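Local coordinates for protein chitinase (Thermococcus chitonophagus, PDB 5XSW) that probably hydrolyses chitin as an endochitinase and, in this fragment of a longer protein, holds a bound glycan in its pocket, at residues F188-A193 with Y451-I456; Y196-V201 with V459-W464. One frame throughout, in Å; residues are numbered along the deposited sequence.

Interaction 1 of 2, residues F188-A193 with Y451-I456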
loop_
_atom_site.group_PDB
_atom_site.type_symbol
_atom_site.label_atom_id
_atom_site.label_comp_id
_atom_site.label_asym_id
_atom_site.label_seq_id
_atom_site.Cartn_x
_atom_site.Cartn_y
_atom_site.Cartn_z
ATOM N N PHE A 188 23.085 -10.968 -2.680
ATOM C CA PHE A 188 22.560 -9.664 -3.098
ATOM C C PHE A 188 22.925 -9.388 -4.566
ATOM O O PHE A 188 22.078 -8.923 -5.369
ATOM C CB PHE A 188 23.140 -8.544 -2.201
ATOM C CG PHE A 188 22.721 -7.137 -2.655
ATOM C CD1 PHE A 188 21.383 -6.742 -2.577
ATOM C CD2 PHE A 188 23.651 -6.240 -3.129
ATOM C CE1 PHE A 188 20.985 -5.404 -2.998
ATOM C CE2 PHE A 188 23.267 -4.942 -3.572
ATOM C CZ PHE A 188 21.920 -4.552 -3.476
ATOM N N ALA A 189 24.184 -9.662 -4.925
ATOM C CA ALA A 189 24.603 -9.440 -6.336
ATOM C C ALA A 189 23.750 -10.311 -7.276
ATOM O O ALA A 189 23.293 -9.867 -8.354
ATOM C CB ALA A 189 26.127 -9.752 -6.526
ATOM N N MET A 190 23.510 -11.567 -6.893
ATOM C CA MET A 190 22.647 -12.389 -7.747
ATOM C C MET A 190 21.213 -11.863 -7.840
ATOM O O MET A 190 20.570 -12.013 -8.872
ATOM C CB MET A 190 22.635 -13.871 -7.278
ATOM C CG MET A 190 24.000 -14.529 -7.565
ATOM S SD MET A 190 23.947 -16.314 -7.133
ATOM C CE MET A 190 24.179 -16.196 -5.442
ATOM N N GLY A 191 20.685 -11.276 -6.760
ATOM C CA GLY A 191 19.359 -10.668 -6.838
ATOM C C GLY A 191 19.339 -9.468 -7.793
ATOM O O GLY A 191 18.365 -9.309 -8.531
ATOM N N LEU A 192 20.382 -8.633 -7.760
ATOM C CA LEU A 192 20.506 -7.509 -8.703
ATOM C C LEU A 192 20.496 -8.085 -10.137
ATOM O O LEU A 192 19.979 -7.482 -11.039
ATOM C CB LEU A 192 21.815 -6.720 -8.494
ATOM C CG LEU A 192 21.959 -5.819 -7.233
ATOM C CD1 LEU A 192 23.387 -5.271 -7.073
ATOM C CD2 LEU A 192 20.849 -4.715 -7.229
ATOM N N ALA A 193 21.166 -9.223 -10.332
ATOM C CA ALA A 193 21.356 -9.739 -11.698
ATOM C C ALA A 193 20.014 -10.203 -12.205
ATOM O O ALA A 193 19.699 -10.077 -13.392
ATOM C CB ALA A 193 22.403 -10.909 -11.728
ATOM N N TYR A 451 31.030 -12.875 -15.500
ATOM C CA TYR A 451 31.082 -13.455 -16.860
ATOM C C TYR A 451 29.999 -14.481 -17.132
ATOM O O TYR A 451 29.523 -14.610 -18.266
ATOM C CB TYR A 451 32.487 -14.060 -17.102
ATOM C CG TYR A 451 33.566 -12.999 -17.143
ATOM C CD1 TYR A 451 33.740 -12.199 -18.255
ATOM C CD2 TYR A 451 34.326 -12.737 -16.017
ATOM C CE1 TYR A 451 34.709 -11.201 -18.269
ATOM C CE2 TYR A 451 35.291 -11.744 -16.021
ATOM C CZ TYR A 451 35.472 -10.984 -17.139
ATOM O OH TYR A 451 36.446 -10.004 -17.109
ATOM N N ASP A 452 29.593 -15.232 -16.104
ATOM C CA ASP A 452 28.708 -16.364 -16.319
ATOM C C ASP A 452 27.272 -16.222 -15.824
ATOM O O ASP A 452 26.394 -16.975 -16.250
ATOM C CB ASP A 452 29.288 -17.602 -15.628
ATOM C CG ASP A 452 30.643 -17.985 -16.178
ATOM O OD1 ASP A 452 30.777 -18.043 -17.428
ATOM O OD2 ASP A 452 31.555 -18.205 -15.366
ATOM N N PHE A 453 27.024 -15.384 -14.821
ATOM C CA PHE A 453 25.719 -15.548 -14.172
ATOM C C PHE A 453 24.510 -15.151 -15.061
ATOM O O PHE A 453 23.434 -15.747 -14.946
ATOM C CB PHE A 453 25.670 -14.783 -12.794
ATOM C CG PHE A 453 24.461 -15.174 -11.961
ATOM C CD1 PHE A 453 24.313 -16.465 -11.515
ATOM C CD2 PHE A 453 23.465 -14.237 -11.645
ATOM C CE1 PHE A 453 23.172 -16.871 -10.777
ATOM C CE2 PHE A 453 22.339 -14.596 -10.907
ATOM C CZ PHE A 453 22.179 -15.912 -10.468
ATOM N N LEU A 454 24.655 -14.174 -15.972
ATOM C CA LEU A 454 23.524 -13.901 -16.859
ATOM C C LEU A 454 23.169 -15.110 -17.731
ATOM O O LEU A 454 21.990 -15.372 -18.007
ATOM C CB LEU A 454 23.797 -12.716 -17.793
ATOM C CG LEU A 454 23.731 -11.327 -17.140
ATOM C CD1 LEU A 454 23.991 -10.200 -18.202
ATOM C CD2 LEU A 454 22.318 -11.165 -16.477
ATOM N N THR A 455 24.193 -15.863 -18.126
ATOM C CA THR A 455 23.921 -17.064 -18.973
ATOM C C THR A 455 23.180 -18.132 -18.143
ATOM O O THR A 455 22.208 -18.741 -18.592
ATOM C CB THR A 455 25.252 -17.575 -19.586
ATOM O OG1 THR A 455 25.750 -16.585 -20.501
ATOM C CG2 THR A 455 24.990 -18.889 -20.395
ATOM N N ILE A 456 23.575 -18.278 -16.866
ATOM C CA ILE A 456 22.866 -19.172 -15.954
ATOM C C ILE A 456 21.405 -18.757 -15.806
ATOM O O ILE A 456 20.461 -19.580 -15.876
ATOM C CB ILE A 456 23.519 -19.191 -14.546
ATOM C CG1 ILE A 456 24.936 -19.802 -14.568
ATOM C CG2 ILE A 456 22.534 -19.868 -13.539
ATOM C CD1 ILE A 456 24.958 -21.375 -14.841
#
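M190 lays its side chain across one face of the F453 ring, the two running at about a right angle, while A193 meets the same ring at its rim. M190 CB sits 3.7 Å from F453 CE2. The next atom, CG, lies over the ring face, 3.9 Å from the F453 ring centroid and only 18° off the ring normal, a CH-pi contact displaced toward the CE2-CZ side of the rim. SD follows obliquely, 4.2 Å from the F453 centroid, nearest CE1 and CZ. There the chain bends, and CE turns away from the phenyl. A193 contributes a single methyl: its CB stands in the plane of the phenyl, 3.5 Å from F453 CD2. L454 adds a looser touch, its CD2 4.2 Å from A193 O. With CG anti to the backbone N (chi1 -167°), F453 reaches toward helix 186-199, offering a face to M190 and an edge to A193. No hydrogen bond crosses here; the helix segments pass 10.7 Å apart, axis to axis, at a crossing angle of -53°, and all four touching residues are buried. F405 of helix 399-412 packs on M190 and sets its ring edge-to-face with F453. The result is a Met-aromatic contact within the apolar packing of helices 186-199 and 449-461 in the helical part of the chain.

Interaction 2 of 2, residues Y196-V201 with V459-W464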
loop_
_atom_site.group_PDB
_atom_site.type_symbol
_atom_site.label_atom_id
_atom_site.label_comp_id
_atom_site.label_asym_id
_atom_site.label_seq_id
_atom_site.Cartn_x
_atom_site.Cartn_y
_atom_site.Cartn_z
ATOM N N TYR A 196 17.917 -7.261 -13.209
ATOM C CA TYR A 196 18.437 -6.799 -14.511
ATOM C C TYR A 196 17.876 -7.666 -15.641
ATOM O O TYR A 196 17.248 -7.189 -16.540
ATOM C CB TYR A 196 19.962 -6.904 -14.469
ATOM C CG TYR A 196 20.728 -6.468 -15.709
ATOM C CD1 TYR A 196 20.229 -5.500 -16.578
ATOM C CD2 TYR A 196 21.999 -7.009 -15.974
ATOM C CE1 TYR A 196 20.984 -5.080 -17.695
ATOM C CE2 TYR A 196 22.734 -6.614 -17.085
ATOM C CZ TYR A 196 22.217 -5.668 -17.944
ATOM O OH TYR A 196 22.976 -5.263 -19.032
ATOM N N GLU A 197 18.085 -8.970 -15.567
ATOM C CA GLU A 197 17.677 -9.846 -16.669
ATOM C C GLU A 197 16.158 -9.953 -16.784
ATOM O O GLU A 197 15.580 -9.993 -17.885
ATOM C CB GLU A 197 18.350 -11.264 -16.508
ATOM C CG GLU A 197 18.092 -12.212 -17.738
ATOM C CD GLU A 197 18.688 -11.674 -19.063
ATOM O OE1 GLU A 197 19.686 -10.878 -19.060
ATOM O OE2 GLU A 197 18.174 -12.084 -20.123
ATOM N N TRP A 198 15.476 -10.005 -15.652
ATOM C CA TRP A 198 14.030 -10.114 -15.659
ATOM C C TRP A 198 13.351 -8.787 -16.033
ATOM O O TRP A 198 12.515 -8.762 -16.947
ATOM C CB TRP A 198 13.535 -10.592 -14.257
ATOM C CG TRP A 198 12.154 -11.176 -14.236
ATOM C CD1 TRP A 198 11.222 -11.216 -15.262
ATOM C CD2 TRP A 198 11.543 -11.805 -13.120
ATOM N NE1 TRP A 198 10.088 -11.870 -14.828
ATOM C CE2 TRP A 198 10.270 -12.245 -13.518
ATOM C CE3 TRP A 198 11.978 -12.081 -11.813
ATOM C CZ2 TRP A 198 9.404 -12.907 -12.640
ATOM C CZ3 TRP A 198 11.139 -12.756 -10.970
ATOM C CH2 TRP A 198 9.850 -13.149 -11.384
ATOM N N PHE A 199 13.700 -7.671 -15.371
ATOM C CA PHE A 199 12.895 -6.418 -15.549
ATOM C C PHE A 199 13.683 -5.335 -16.276
ATOM O O PHE A 199 13.183 -4.230 -16.469
ATOM C CB PHE A 199 12.371 -5.883 -14.167
ATOM C CG PHE A 199 11.482 -6.898 -13.466
ATOM C CD1 PHE A 199 10.219 -7.157 -13.961
ATOM C CD2 PHE A 199 11.941 -7.604 -12.333
ATOM C CE1 PHE A 199 9.404 -8.155 -13.367
ATOM C CE2 PHE A 199 11.127 -8.549 -11.726
ATOM C CZ PHE A 199 9.873 -8.848 -12.276
ATOM N N LYS A 200 14.912 -5.675 -16.693
ATOM C CA LYS A 200 15.791 -4.794 -17.509
ATOM C C LYS A 200 16.272 -3.607 -16.727
ATOM O O LYS A 200 16.648 -2.576 -17.306
ATOM C CB LYS A 200 15.074 -4.310 -18.797
ATOM C CG LYS A 200 14.277 -5.460 -19.487
ATOM C CD LYS A 200 15.196 -6.706 -19.732
ATOM C CE LYS A 200 14.300 -7.839 -20.283
ATOM N NZ LYS A 200 15.099 -9.116 -20.563
ATOM N N VAL A 201 16.296 -3.743 -15.393
ATOM C CA VAL A 201 16.809 -2.669 -14.549
ATOM C C VAL A 201 18.323 -2.716 -14.392
ATOM O O VAL A 201 18.885 -3.784 -14.062
ATOM C CB VAL A 201 16.161 -2.766 -13.099
ATOM C CG1 VAL A 201 16.667 -1.599 -12.199
ATOM C CG2 VAL A 201 14.617 -2.725 -13.302
ATOM N N VAL A 459 19.484 -19.637 -19.022
ATOM C CA VAL A 459 19.173 -21.063 -19.030
ATOM C C VAL A 459 18.002 -21.343 -18.152
ATOM O O VAL A 459 17.046 -22.008 -18.580
ATOM C CB VAL A 459 20.376 -21.885 -18.592
ATOM C CG1 VAL A 459 19.950 -23.309 -18.268
ATOM C CG2 VAL A 459 21.405 -21.844 -19.718
ATOM N N ALA A 460 18.019 -20.820 -16.925
ATOM C CA ALA A 460 16.844 -21.042 -16.062
ATOM C C ALA A 460 15.580 -20.493 -16.698
ATOM O O ALA A 460 14.513 -21.135 -16.655
ATOM C CB ALA A 460 17.063 -20.375 -14.656
ATOM N N MET A 461 15.679 -19.280 -17.259
ATOM C CA MET A 461 14.462 -18.611 -17.743
ATOM C C MET A 461 13.853 -19.197 -19.004
ATOM O O MET A 461 12.671 -18.932 -19.326
ATOM C CB MET A 461 14.741 -17.096 -17.963
ATOM C CG MET A 461 14.992 -16.425 -16.570
ATOM S SD MET A 461 15.467 -14.694 -16.723
ATOM C CE MET A 461 13.882 -13.938 -17.061
ATOM N N LYS A 462 14.641 -20.008 -19.713
ATOM C CA LYS A 462 14.089 -20.787 -20.833
ATOM C C LYS A 462 12.944 -21.627 -20.320
ATOM O O LYS A 462 12.061 -21.978 -21.057
ATOM C CB LYS A 462 15.167 -21.689 -21.462
ATOM C CG LYS A 462 16.213 -20.969 -22.313
ATOM C CD LYS A 462 15.518 -20.612 -23.698
ATOM C CE LYS A 462 16.450 -19.945 -24.709
ATOM N NZ LYS A 462 15.682 -19.474 -25.942
ATOM N N HIS A 463 12.950 -21.991 -19.054
ATOM C CA HIS A 463 11.867 -22.776 -18.483
ATOM C C HIS A 463 10.757 -21.975 -17.813
ATOM O O HIS A 463 9.834 -22.523 -17.302
ATOM C CB HIS A 463 12.393 -23.812 -17.504
ATOM C CG HIS A 463 13.372 -24.761 -18.095
ATOM N ND1 HIS A 463 13.061 -26.066 -18.375
ATOM C CD2 HIS A 463 14.653 -24.594 -18.467
ATOM C CE1 HIS A 463 14.110 -26.661 -18.892
ATOM N NE2 HIS A 463 15.089 -25.789 -18.960
ATOM N N TRP A 464 10.847 -20.623 -17.815
ATOM C CA TRP A 464 9.832 -19.807 -17.142
ATOM C C TRP A 464 8.633 -19.508 -18.056
ATOM O O TRP A 464 8.772 -19.438 -19.272
ATOM C CB TRP A 464 10.478 -18.505 -16.639
ATOM C CG TRP A 464 11.431 -18.682 -15.472
ATOM C CD1 TRP A 464 12.028 -19.841 -15.052
ATOM C CD2 TRP A 464 11.910 -17.647 -14.594
ATOM N NE1 TRP A 464 12.851 -19.593 -13.977
ATOM C CE2 TRP A 464 12.787 -18.252 -13.671
ATOM C CE3 TRP A 464 11.683 -16.256 -14.509
ATOM C CZ2 TRP A 464 13.441 -17.522 -12.660
ATOM C CZ3 TRP A 464 12.327 -15.534 -13.510
ATOM C CH2 TRP A 464 13.205 -16.165 -12.606
#
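W198 and W464 form a T-shaped (edge-to-face) indole pair, with M461 wedged beside it, where the C-terminal end of helix 186-199 meets the end of helix 449-461 and the turn that follows. The edge of W464 is aimed at the face of W198: its CZ3 stands over the centre of the ring, 3.8 Å from W198 CD2 and nearly as close to the other five atoms of the six-membered ring. The two six-membered rings are 5.0 Å apart, centroid to centroid, with their planes at 70°. On the opposite face of W198 lies the ring of the next residue, with F199 CZ 3.5 Å above the plane, so the indole is held from both sides. M461, three residues before W464, joins the pair: a type I turn from M461 to W464, closed by W464 N to M461 O at 2.9 Å, folds the second indole back so that M461 CG sits over its face. The methionine then bends at chi3 (77°), bringing CE to 4.1 Å from W198 CA, while SD rests 3.8 Å from E197 CG. The carboxylate of E197 turns elsewhere, its OE1 in a salt bridge with R458, and W198 NE1 donates to the carbonyl of H468. Shortening this indole to an alanine is likely to leave the W464 edge and the F199 ring without the face between them, and the H468 carbonyl without its N-H donor. F414 meets both indoles, extending the aromatic cluster. Since no hydrogen bond joins the two segments, their contact rests on dispersion and on the W464 edge directed at the W198 pi face, while E197 and the indole N-H groups find their polar partners outside the two segments.

How the interactions relate
After the N-terminal sheet strands and the residues that follow, the chain enters helix 186-199, which supplies 188-193 to interaction 1 and then, a turn on, 196-201 to interaction 2. Between the two segments of each contact lie 257 residues, more than half of them helical, including helices 399-412 and 421-439. Helix 449-461 then returns with 451-456 and closes the first loop; 459-464 closes the second. Because the segments come back in the order they left, the two loops cross rather than nest. Centres about 10 Å apart, the contacts bind the same two helices at successive levels. L454 spans them: its CD2 packs 3.7 Å from E197 OE1, and its CD1 4.0 Å from Y196 CE2.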